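Local coordinates for methyl-coenzyme M reductase I beta subunit (Methanosarcina barkeri, PDB 1E6Y), which takes part in the final step of methanogenesis, the F430-dependent conversion of methyl-coenzyme M and coenzyme B to methane and their mixed heterodisulfide, at residues 371-374 and 375-378; 211-214 and 215-219; 395-398 and 399-402; 416-420 and 421-425; 241-244 and 245-248. All coordinates share one frame; numbering follows the deposited sequence.

Contact 1 (371-374 and 375-378). With TP7 (Coenzyme B), chain M.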
# COMPACT_ATOMS: atom_id res chain seq x y z
N VAL E 371 8.11 -7.63 -20.06
CA VAL E 371 7.71 -7.48 -18.66
C VAL E 371 6.33 -6.85 -18.50
O VAL E 371 5.74 -6.89 -17.42
CB VAL E 371 8.75 -6.65 -17.86
CG1 VAL E 371 10.14 -7.23 -18.03
CG2 VAL E 371 8.71 -5.18 -18.29
N PHE E 372 5.79 -6.33 -19.60
CA PHE E 372 4.52 -5.62 -19.56
C PHE E 372 3.32 -6.56 -19.62
O PHE E 372 3.44 -7.73 -19.98
CB PHE E 372 4.45 -4.60 -20.70
CG PHE E 372 5.40 -3.46 -20.53
CD1 PHE E 372 6.68 -3.51 -21.07
CD2 PHE E 372 5.04 -2.34 -19.78
CE1 PHE E 372 7.58 -2.47 -20.87
CE2 PHE E 372 5.93 -1.30 -19.57
CZ PHE E 372 7.21 -1.36 -20.11
N ASN E 373 2.16 -6.03 -19.22
CA ASN E 373 0.92 -6.79 -19.19
C ASN E 373 -0.27 -5.84 -19.11
O ASN E 373 -0.10 -4.63 -18.95
CB ASN E 373 0.91 -7.77 -18.00
CG ASN E 373 1.25 -7.09 -16.68
OD1 ASN E 373 0.37 -6.55 -16.01
ND2 ASN E 373 2.52 -7.13 -16.30
N GLY E 374 -1.48 -6.39 -19.26
CA GLY E 374 -2.67 -5.57 -19.27
C GLY E 374 -3.00 -4.91 -17.93
O GLY E 374 -3.86 -4.04 -17.87
N ASN E 375 -2.33 -5.36 -16.86
CA ASN E 375 -2.51 -4.76 -15.54
C ASN E 375 -1.36 -3.81 -15.18
O ASN E 375 -1.41 -3.12 -14.16
CB ASN E 375 -2.62 -5.87 -14.48
CG ASN E 375 -2.87 -5.31 -13.08
OD1 ASN E 375 -3.95 -4.80 -12.79
ND2 ASN E 375 -1.87 -5.41 -12.22
N HIS E 376 -0.33 -3.76 -16.02
CA HIS E 376 0.80 -2.86 -15.81
C HIS E 376 0.31 -1.42 -15.94
O HIS E 376 -0.47 -1.11 -16.84
CB HIS E 376 1.90 -3.14 -16.84
CG HIS E 376 3.26 -2.68 -16.42
ND1 HIS E 376 3.60 -1.35 -16.31
CD2 HIS E 376 4.39 -3.39 -16.14
CE1 HIS E 376 4.88 -1.25 -15.99
NE2 HIS E 376 5.38 -2.47 -15.88
N VAL E 377 0.75 -0.55 -15.03
CA VAL E 377 0.34 0.85 -15.05
C VAL E 377 0.61 1.53 -16.39
O VAL E 377 -0.12 2.43 -16.81
CB VAL E 377 1.02 1.67 -13.91
CG1 VAL E 377 2.52 1.81 -14.18
CG2 VAL E 377 0.37 3.03 -13.78
N VAL E 378 1.63 1.04 -17.11
CA VAL E 378 2.02 1.64 -18.38
C VAL E 378 1.14 1.19 -19.54
O VAL E 378 0.84 1.97 -20.44
CB VAL E 378 3.49 1.30 -18.71
CG1 VAL E 378 3.90 1.91 -20.04
CG2 VAL E 378 4.40 1.81 -17.60
N TP7 M . 7.00 4.30 -12.21
P TP7 M . 7.75 -0.11 -12.81
O1P TP7 M . 7.55 -0.56 -14.20
O2P TP7 M . 6.80 -0.78 -11.90
O3P TP7 M . 9.16 -0.35 -12.38
O4P TP7 M . 7.47 1.52 -12.78
CB TP7 M . 6.22 2.07 -12.83
C TP7 M . 6.42 2.67 -10.44
O TP7 M . 7.58 2.81 -9.99
OXT TP7 M . 5.49 2.12 -9.80
CA TP7 M . 6.12 3.23 -11.86
CG TP7 M . 5.96 2.52 -14.27
O1 TP7 M . 5.35 5.62 -13.07
C1 TP7 M . 6.50 5.57 -12.55
C2 TP7 M . 7.31 6.69 -12.32
C3 TP7 M . 6.75 8.07 -12.70
C4 TP7 M . 7.53 9.38 -12.39
C5 TP7 M . 8.83 9.40 -13.24
C6 TP7 M . 8.50 9.64 -14.75
C7 TP7 M . 7.73 10.90 -14.93
S7 TP7 M . 7.25 11.34 -16.62
O HOH W 1 0.74 -5.68 -13.29

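Contact 2 (211-214 and 215-219)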
# COMPACT_ATOMS: atom_id res chain seq x y z
N SER E 211 -3.14 -13.94 -25.93
CA SER E 211 -3.17 -12.67 -25.21
C SER E 211 -4.51 -11.95 -25.39
O SER E 211 -5.06 -11.41 -24.44
CB SER E 211 -2.03 -11.77 -25.68
OG SER E 211 -2.10 -10.50 -25.07
N SER E 212 -5.04 -11.99 -26.61
CA SER E 212 -6.34 -11.39 -26.91
C SER E 212 -7.45 -12.05 -26.10
O SER E 212 -8.34 -11.37 -25.58
CB SER E 212 -6.64 -11.51 -28.40
OG SER E 212 -5.70 -10.80 -29.18
N ILE E 213 -7.38 -13.37 -25.98
CA ILE E 213 -8.35 -14.13 -25.19
C ILE E 213 -8.30 -13.70 -23.73
O ILE E 213 -9.33 -13.39 -23.14
CB ILE E 213 -8.08 -15.64 -25.33
CG1 ILE E 213 -8.46 -16.11 -26.74
CG2 ILE E 213 -8.86 -16.43 -24.27
CD1 ILE E 213 -7.94 -17.47 -27.11
N TYR E 214 -7.09 -13.57 -23.19
CA TYR E 214 -6.92 -13.13 -21.80
C TYR E 214 -7.35 -11.68 -21.62
O TYR E 214 -8.10 -11.36 -20.69
CB TYR E 214 -5.46 -13.29 -21.36
CG TYR E 214 -5.03 -14.72 -21.09
CD1 TYR E 214 -3.76 -15.15 -21.47
CD2 TYR E 214 -5.85 -15.60 -20.38
CE1 TYR E 214 -3.30 -16.43 -21.14
CE2 TYR E 214 -5.40 -16.88 -20.05
CZ TYR E 214 -4.13 -17.28 -20.43
OH TYR E 214 -3.67 -18.54 -20.10
N GLU E 215 -6.90 -10.81 -22.52
CA GLU E 215 -7.20 -9.38 -22.44
C GLU E 215 -8.69 -9.10 -22.54
O GLU E 215 -9.24 -8.37 -21.71
CB GLU E 215 -6.46 -8.62 -23.54
CG GLU E 215 -5.01 -8.28 -23.19
CD GLU E 215 -4.91 -7.24 -22.10
OE1 GLU E 215 -4.90 -7.62 -20.91
OE2 GLU E 215 -4.83 -6.04 -22.42
N GLN E 216 -9.35 -9.71 -23.52
CA GLN E 216 -10.78 -9.49 -23.70
C GLN E 216 -11.62 -10.15 -22.61
O GLN E 216 -12.65 -9.62 -22.22
CB GLN E 216 -11.24 -9.95 -25.08
CG GLN E 216 -10.67 -9.11 -26.23
CD GLN E 216 -10.88 -7.61 -26.04
OE1 GLN E 216 -11.87 -7.17 -25.46
NE2 GLN E 216 -9.93 -6.82 -26.54
N SER E 217 -11.13 -11.26 -22.07
CA SER E 217 -11.75 -11.85 -20.88
C SER E 217 -11.66 -10.88 -19.71
O SER E 217 -12.61 -10.74 -18.94
CB SER E 217 -11.07 -13.17 -20.52
OG SER E 217 -11.34 -14.16 -21.51
N GLY E 218 -10.55 -10.15 -19.64
CA GLY E 218 -10.40 -9.09 -18.66
C GLY E 218 -11.35 -7.94 -18.90
O GLY E 218 -12.07 -7.53 -17.99
N ILE E 219 -11.40 -7.43 -20.13
CA ILE E 219 -12.31 -6.34 -20.49
C ILE E 219 -13.76 -6.71 -20.17
O ILE E 219 -14.50 -5.90 -19.62
CB ILE E 219 -12.20 -5.96 -21.99
CG1 ILE E 219 -10.75 -5.58 -22.33
CG2 ILE E 219 -13.14 -4.81 -22.32
CD1 ILE E 219 -10.20 -4.42 -21.51

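Contact 3 (395-398 and 399-402)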
# COMPACT_ATOMS: atom_id res chain seq x y z
N ALA E 395 7.53 -12.83 -28.98
CA ALA E 395 7.66 -14.12 -29.67
C ALA E 395 8.60 -14.04 -30.87
O ALA E 395 9.26 -15.03 -31.20
CB ALA E 395 6.28 -14.60 -30.11
N LEU E 396 8.69 -12.87 -31.49
CA LEU E 396 9.49 -12.69 -32.70
C LEU E 396 10.95 -12.30 -32.43
O LEU E 396 11.75 -12.23 -33.36
CB LEU E 396 8.85 -11.62 -33.60
CG LEU E 396 7.56 -12.00 -34.33
CD1 LEU E 396 6.91 -10.75 -34.89
CD2 LEU E 396 7.86 -13.00 -35.44
N ASP E 397 11.27 -12.02 -31.17
CA ASP E 397 12.63 -11.59 -30.81
C ASP E 397 13.64 -12.73 -30.95
O ASP E 397 13.43 -13.82 -30.42
CB ASP E 397 12.64 -11.04 -29.39
CG ASP E 397 13.91 -10.25 -29.08
OD1 ASP E 397 13.94 -9.04 -29.36
OD2 ASP E 397 14.87 -10.85 -28.56
N ALA E 398 14.75 -12.44 -31.61
CA ALA E 398 15.76 -13.46 -31.90
C ALA E 398 16.87 -13.51 -30.85
O ALA E 398 17.74 -14.38 -30.90
CB ALA E 398 16.36 -13.22 -33.28
N GLY E 399 16.85 -12.56 -29.91
CA GLY E 399 17.78 -12.60 -28.79
C GLY E 399 18.43 -11.26 -28.47
O GLY E 399 19.64 -11.19 -28.23
N THR E 400 17.63 -10.20 -28.44
CA THR E 400 18.13 -8.86 -28.15
C THR E 400 17.89 -8.45 -26.70
O THR E 400 18.42 -7.43 -26.25
CB THR E 400 17.46 -7.79 -29.06
OG1 THR E 400 16.09 -7.61 -28.65
CG2 THR E 400 17.50 -8.22 -30.51
N GLN E 401 17.09 -9.22 -25.98
CA GLN E 401 16.60 -8.83 -24.66
C GLN E 401 17.43 -9.42 -23.52
O GLN E 401 17.84 -10.58 -23.58
CB GLN E 401 15.14 -9.26 -24.48
CG GLN E 401 14.19 -8.70 -25.53
CD GLN E 401 14.00 -7.20 -25.39
OE1 GLN E 401 14.25 -6.44 -26.33
NE2 GLN E 401 13.54 -6.77 -24.23
N MET E 402 17.60 -8.65 -22.45
CA MET E 402 18.18 -9.17 -21.22
C MET E 402 17.16 -9.99 -20.46
O MET E 402 17.46 -11.05 -19.92
CB MET E 402 18.67 -8.03 -20.32
CG MET E 402 19.90 -7.31 -20.84
SD MET E 402 21.13 -8.44 -21.49
CE MET E 402 21.68 -9.24 -19.98

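Contact 4 (416-420 and 421-425)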
# COMPACT_ATOMS: atom_id res chain seq x y z
N PHE E 416 3.48 -25.12 -19.01
CA PHE E 416 2.19 -24.78 -19.61
C PHE E 416 2.19 -24.81 -21.14
O PHE E 416 1.13 -24.83 -21.77
CB PHE E 416 1.72 -23.40 -19.13
CG PHE E 416 1.36 -23.36 -17.68
CD1 PHE E 416 2.27 -22.89 -16.73
CD2 PHE E 416 0.11 -23.80 -17.25
CE1 PHE E 416 1.94 -22.87 -15.38
CE2 PHE E 416 -0.23 -23.78 -15.90
CZ PHE E 416 0.69 -23.31 -14.96
N GLY E 417 3.38 -24.82 -21.73
CA GLY E 417 3.50 -24.73 -23.18
C GLY E 417 3.06 -25.96 -23.95
O GLY E 417 2.94 -25.92 -25.17
N ALA E 418 2.80 -27.05 -23.23
CA ALA E 418 2.41 -28.31 -23.86
C ALA E 418 0.91 -28.55 -23.77
O ALA E 418 0.42 -29.59 -24.22
CB ALA E 418 3.17 -29.47 -23.23
N ILE E 419 0.18 -27.61 -23.17
CA ILE E 419 -1.28 -27.66 -23.13
C ILE E 419 -1.85 -27.22 -24.49
O ILE E 419 -1.63 -26.08 -24.92
CB ILE E 419 -1.84 -26.75 -22.02
CG1 ILE E 419 -1.36 -27.24 -20.65
CG2 ILE E 419 -3.37 -26.74 -22.07
CD1 ILE E 419 -1.84 -26.38 -19.50
N PRO E 420 -2.52 -28.14 -25.20
CA PRO E 420 -2.85 -27.94 -26.61
C PRO E 420 -3.64 -26.66 -26.90
O PRO E 420 -3.36 -25.95 -27.86
CB PRO E 420 -3.65 -29.19 -26.99
CG PRO E 420 -3.67 -30.07 -25.76
CD PRO E 420 -2.65 -29.55 -24.80
N GLU E 421 -4.62 -26.37 -26.05
CA GLU E 421 -5.49 -25.21 -26.23
C GLU E 421 -4.76 -23.90 -25.94
O GLU E 421 -5.14 -22.84 -26.45
CB GLU E 421 -6.72 -25.33 -25.33
CG GLU E 421 -7.57 -26.56 -25.62
CD GLU E 421 -7.30 -27.71 -24.65
OE1 GLU E 421 -8.29 -28.24 -24.09
OE2 GLU E 421 -6.13 -28.09 -24.46
N PHE E 422 -3.72 -23.98 -25.12
CA PHE E 422 -2.89 -22.82 -24.81
C PHE E 422 -1.94 -22.50 -25.96
O PHE E 422 -1.78 -21.34 -26.34
CB PHE E 422 -2.08 -23.07 -23.53
CG PHE E 422 -2.86 -22.87 -22.26
CD1 PHE E 422 -4.21 -23.20 -22.19
CD2 PHE E 422 -2.24 -22.39 -21.11
CE1 PHE E 422 -4.93 -23.05 -21.00
CE2 PHE E 422 -2.95 -22.24 -19.92
CZ PHE E 422 -4.29 -22.57 -19.86
N ARG E 423 -1.33 -23.54 -26.54
CA ARG E 423 -0.36 -23.32 -27.61
C ARG E 423 -1.04 -23.07 -28.95
O ARG E 423 -0.46 -22.41 -29.82
CB ARG E 423 0.65 -24.46 -27.72
CG ARG E 423 0.06 -25.80 -28.14
CD ARG E 423 1.15 -26.63 -28.82
NE ARG E 423 0.58 -27.95 -29.09
CZ ARG E 423 0.67 -29.00 -28.26
NH1 ARG E 423 0.10 -30.15 -28.60
NH2 ARG E 423 1.34 -28.91 -27.12
N GLU E 424 -2.26 -23.57 -29.12
CA GLU E 424 -3.00 -23.35 -30.36
C GLU E 424 -4.40 -22.81 -30.11
O GLU E 424 -5.40 -23.49 -30.37
CB GLU E 424 -3.06 -24.64 -31.19
CG GLU E 424 -1.71 -25.12 -31.67
CD GLU E 424 -1.81 -26.15 -32.77
OE1 GLU E 424 -2.11 -27.32 -32.45
OE2 GLU E 424 -1.58 -25.80 -33.94
N PRO E 425 -4.50 -21.56 -29.63
CA PRO E 425 -5.76 -21.01 -29.11
C PRO E 425 -6.81 -20.72 -30.19
O PRO E 425 -8.00 -20.80 -29.92
CB PRO E 425 -5.33 -19.74 -28.38
CG PRO E 425 -4.07 -19.33 -29.08
CD PRO E 425 -3.38 -20.62 -29.43
O HOH W 2 -2.27 -27.76 -29.78

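Contact 5 (241-244 and 245-248)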
# COMPACT_ATOMS: atom_id res chain seq x y z
N GLY E 241 -7.48 -10.63 -32.74
CA GLY E 241 -7.05 -11.78 -31.96
C GLY E 241 -7.09 -13.10 -32.70
O GLY E 241 -6.19 -13.93 -32.55
N LEU E 242 -8.13 -13.31 -33.50
CA LEU E 242 -8.41 -14.63 -34.06
C LEU E 242 -8.35 -14.67 -35.58
O LEU E 242 -8.88 -15.59 -36.20
CB LEU E 242 -9.77 -15.12 -33.56
CG LEU E 242 -9.93 -15.20 -32.03
CD1 LEU E 242 -11.33 -15.67 -31.67
CD2 LEU E 242 -8.88 -16.16 -31.46
N ASN E 243 -7.67 -13.69 -36.17
CA ASN E 243 -7.37 -13.67 -37.60
C ASN E 243 -8.64 -13.84 -38.45
O ASN E 243 -8.67 -14.63 -39.40
CB ASN E 243 -6.33 -14.75 -37.94
CG ASN E 243 -5.83 -14.66 -39.37
OD1 ASN E 243 -5.81 -13.59 -39.98
ND2 ASN E 243 -5.39 -15.79 -39.91
N ALA E 244 -9.69 -13.10 -38.09
CA ALA E 244 -10.96 -13.17 -38.80
C ALA E 244 -10.80 -12.82 -40.28
O ALA E 244 -10.10 -11.86 -40.63
CB ALA E 244 -11.98 -12.24 -38.16
N ASN E 245 -11.37 -13.67 -41.13
CA ASN E 245 -11.35 -13.48 -42.58
C ASN E 245 -9.95 -13.44 -43.17
O ASN E 245 -9.76 -13.02 -44.32
CB ASN E 245 -12.12 -12.21 -42.97
CG ASN E 245 -13.59 -12.29 -42.59
OD1 ASN E 245 -14.13 -13.37 -42.34
ND2 ASN E 245 -14.24 -11.13 -42.51
N ASN E 246 -8.99 -13.97 -42.43
CA ASN E 246 -7.58 -14.01 -42.84
C ASN E 246 -7.00 -12.63 -43.10
O ASN E 246 -5.95 -12.50 -43.73
CB ASN E 246 -7.42 -14.88 -44.09
CG ASN E 246 -6.21 -15.80 -44.01
OD1 ASN E 246 -5.73 -16.12 -42.93
ND2 ASN E 246 -5.73 -16.25 -45.17
N LEU E 247 -7.66 -11.60 -42.58
CA LEU E 247 -7.26 -10.21 -42.82
C LEU E 247 -5.87 -9.94 -42.24
O LEU E 247 -4.99 -9.45 -42.94
CB LEU E 247 -8.28 -9.25 -42.21
CG LEU E 247 -8.11 -7.77 -42.57
CD1 LEU E 247 -8.25 -7.58 -44.07
CD2 LEU E 247 -9.15 -6.93 -41.83
N LEU E 248 -5.67 -10.32 -40.98
CA LEU E 248 -4.39 -10.15 -40.31
C LEU E 248 -3.28 -10.88 -41.07
O LEU E 248 -2.26 -10.28 -41.42
CB LEU E 248 -4.46 -10.68 -38.88
CG LEU E 248 -3.14 -10.78 -38.10
CD1 LEU E 248 -2.56 -9.39 -37.85
CD2 LEU E 248 -3.38 -11.50 -36.79
O HOH W 3 -7.93 -10.69 -39.19

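Contact 1 (371-374 and 375-378)
Phe-372 and His-376 carry the ring contact of this tight loop. Phe-372 CD2 sits 3.7 Å above the His-376 ring plane, over its centre. The two planes are 43° apart, so the pair is neither a parallel stack nor a T-shape. Phe-372 also meets Val-378, its CE2 lying 3.7 Å from Val-378 CB, with Val-378 CG2 at the edge of the phenyl ring.

The hydrogen bonds belong to a type I beta turn from Asn-373 to His-376. His-376 N donates to Asn-373 O at 3.1 Å. Asn-373 OD1 receives a weak bond from Asn-375 N, which makes an Asx turn. A water donates to Asn-373 OD1 and accepts from Asn-375 ND2. Val-378 N donates to His-376 ND1 at 3.2 Å, within the ring plane. This bond fixes the rotation of the imidazole, whose CG stands anti to the backbone N (chi1 -158°).

The remaining contacts reach coenzyme B. His-376, Val-377 and Val-378 line its pocket. His-376 CE1 lies 3.3 Å from phosphate oxygen O1P, which is at the edge of the ring. Val-377 CG1 and Val-378 CG2 pack on the methyl CG of the coenzyme. With an alanine here instead of His-376, Val-378 N would probably lose its acceptor, Phe-372 the ring it covers, and a gap would open beside the phosphate.

The loop runs between helices 348-358 and 387-395. Phe-372 meets Phe-356 of the first helix edge-to-face, and Asn-375 bonds to Glu-182 N and Asn-180 O.

Contact 2 (211-214 and 215-219)
Ser-217 and Ile-213 make the tight part of this contact. Ser-217 OG donates to Ile-213 O at 2.7 Å. Ser-217 N donates to the same oxygen at 3.0 Å. The two donors reach it from opposite faces of the carbonyl plane, so one buried oxygen is gripped twice. The hydroxyl is there because OG lies beside the backbone N, turned from the carbonyl carbon (chi1 -68°).

The backbone bonds around it are also short. Glu-215 N bonds to Ser-211 O at 2.7 Å, nearly along the C=O axis. Gln-216 N to Ser-212 O and Gly-218 N to Tyr-214 O continue the series. CB and CG of Gln-216 lie against Ser-212 O, with CG 3.3 Å from that oxygen.

The side-chain ends are looser toward each other. Ser-211 OG comes only to 4.1 Å from Glu-215 CG. This is no solvent side, since every residue here is buried. The polar ends turn to other parts of the chain: Glu-215 to Arg-189 in a salt bridge, Tyr-214 OH to Thr-38, and Gln-216 to Gln-233 and Arg-383. Helices 29-40, 228-241 and 387-395 pack around this segment.

The arrangement is that of a buried alpha-helix, here 204-221. Through residues 211-219 the i to i+4 bonds follow one another, and a serine bonds back to the carbonyl one turn earlier.

Contact 3 (395-398 and 399-402)
Asp-397 and Thr-400 meet through a carboxylate and a hydroxyl in the loop between helices 387-395 and 405-416. From CB, the Asp-397 side chain points toward the residues that follow. Its CG is placed opposite the backbone N (chi1 -165°), which swings the carboxylate across the turn. CG itself lies 3.5 Å from Thr-400 OG1.

Beyond CG the two oxygens divide the work. OD1 accepts from Thr-400 OG1 at 2.7 Å, using its syn lone pair. Thr-400 holds its hydroxyl between its own backbone N and carbonyl carbon (chi1 71°), so that OG1 and the amide face the same carboxylate. OD1 also receives Ala-321 N. OD2 accepts from Thr-400 N at 2.8 Å, again through a syn lone pair, in a nearly straight bond (165°). Its second donor, Gly-399 N, is 2.9 Å away and comes from above the carboxylate plane. That bond closes an Asx turn. Gln-401 CG packs 3.8 Å from OD2.

Gly-399 has backbone angles that a side chain would not tolerate. A CB there would clash with Ala-398 O. The bend lies against other subunits: Thr-400 packs on Arg-126 of the gamma subunit, and Ala-395 O bonds to Arg-67 of the same subunit.

Four donors therefore converge on one carboxylate. They hold both of its oxygens and fix its rotation. This setting is consistent with an ionised Asp-397, its negative charge probably stabilised by three backbone N-H groups and a hydroxyl.

Contact 4 (416-420 and 421-425)
The Phe-422 ring has Ile-419 CD1 on one face, 4.2 Å above its plane and offset toward the rim. Ile-419 lies alongside it, with CG2 3.6 Å from Phe-422 CD1. The Phe-416 ring adds a more distant, oblique contact.

The Arg-423 guanidinium is the second flat group. Pro-420 CA stands over the centre of one face, 4.0 Å above the plane. Gly-417 O is at its edge. Ala-418 O is 3.1 Å from Arg-423 NH2. The side chain reaches this place by running straight from CG to NE after a first torsion that sets CG between the backbone N and carbonyl carbon (chi1 65°).

Ile-419 is the N-cap residue of the short helix 420-423. Its O accepts from Arg-423 N at 3.0 Å, and a weak bond from Phe-422 N. Pro-420 O takes Glu-424 N at 2.9 Å. A water also donates to Pro-420 O and to Glu-424 OE1, while Glu-424 OE2 forms a salt bridge with Lys-427.

Phe-422 packs inward on Ile-34 and Thr-38 of helix 29-40 and on Tyr-214. The chemistry is thus split. Ile-419 and the phenylalanine rings pack on one side. On the other the guanidinium lies flat over Pro-420, with the carbonyl oxygens of Gly-417 and Ala-418 nearby; their partial negative charge may help to offset its positive charge.

Contact 5 (241-244 and 245-248)
Asn-243 and Asn-246 bound a type II beta turn, which overlaps a type I' turn from Ala-244 to Leu-247. Together they join helix 228-241 to helix 247-255.

Asn-246 N donates to Asn-243 O at 3.1 Å, closing the first turn. Leu-247 N donates to Ala-244 O at 3.1 Å and closes the second, in an almost straight bond (171°). Asn-243, Asn-245 and Asn-246 all have positive phi, a region asparagine accepts more readily than most residues.

The side chains repeat the link. Asn-243 ND2 donates to Asn-246 OD1 at 3.1 Å, in the plane of that carbonyl. The two side chains lie side by side, with amide planes 46° apart. Asn-243 keeps CG opposite its backbone N (chi1 -172°), which sends the amide along Asn-246 toward the helix start. There its OD1 touches Leu-248 CB at 3.4 Å and accepts from Tyr-249 N. Its ND2 also bonds to Asp-8 O. A leucine in place of Asn-243 would probably leave Tyr-249 N, Asn-246 OD1 and Asp-8 O without these mates, the turn then held by its backbone bonds.

A water accepts from Leu-248 N at 2.9 Å and donates to Ala-244 O. Asn-245 OD1 accepts from Asp-5 N of strand 3-7, and Leu-248 packs on helix 296-318.

The first amides of helix 247-255 are thus met in turn. Ala-244 O takes Leu-247 N, the water takes Leu-248 N, and Asn-243 OD1 takes Tyr-249 N. The Asn-246 side chain makes no capping bond; the acceptors come from the preceding turn and a water.

All five contacts fall in the C-terminal domain. Along the chain they come in the order 2, 5, 1, 3, 4, none enclosing another. Contact 2, on helix 204-221, is the hub: its centre is about 13 Å from that of contact 1 and about 16 Å from those of contacts 4 and 5, and it touches all three. Glu-215 meets Gly-374, Tyr-214 meets Phe-422, and Ser-212 meets Gly-241. Contact 3 lies about 24 Å from contact 2, centre to centre, toward the gamma subunit. Along the chain, helix 387-395 runs between contact 1 and contact 3, which starts at its last residue. The buried helix thus adjoins the coenzyme B loop of contact 1, while contacts 3, 4 and 5 shape turns between helices.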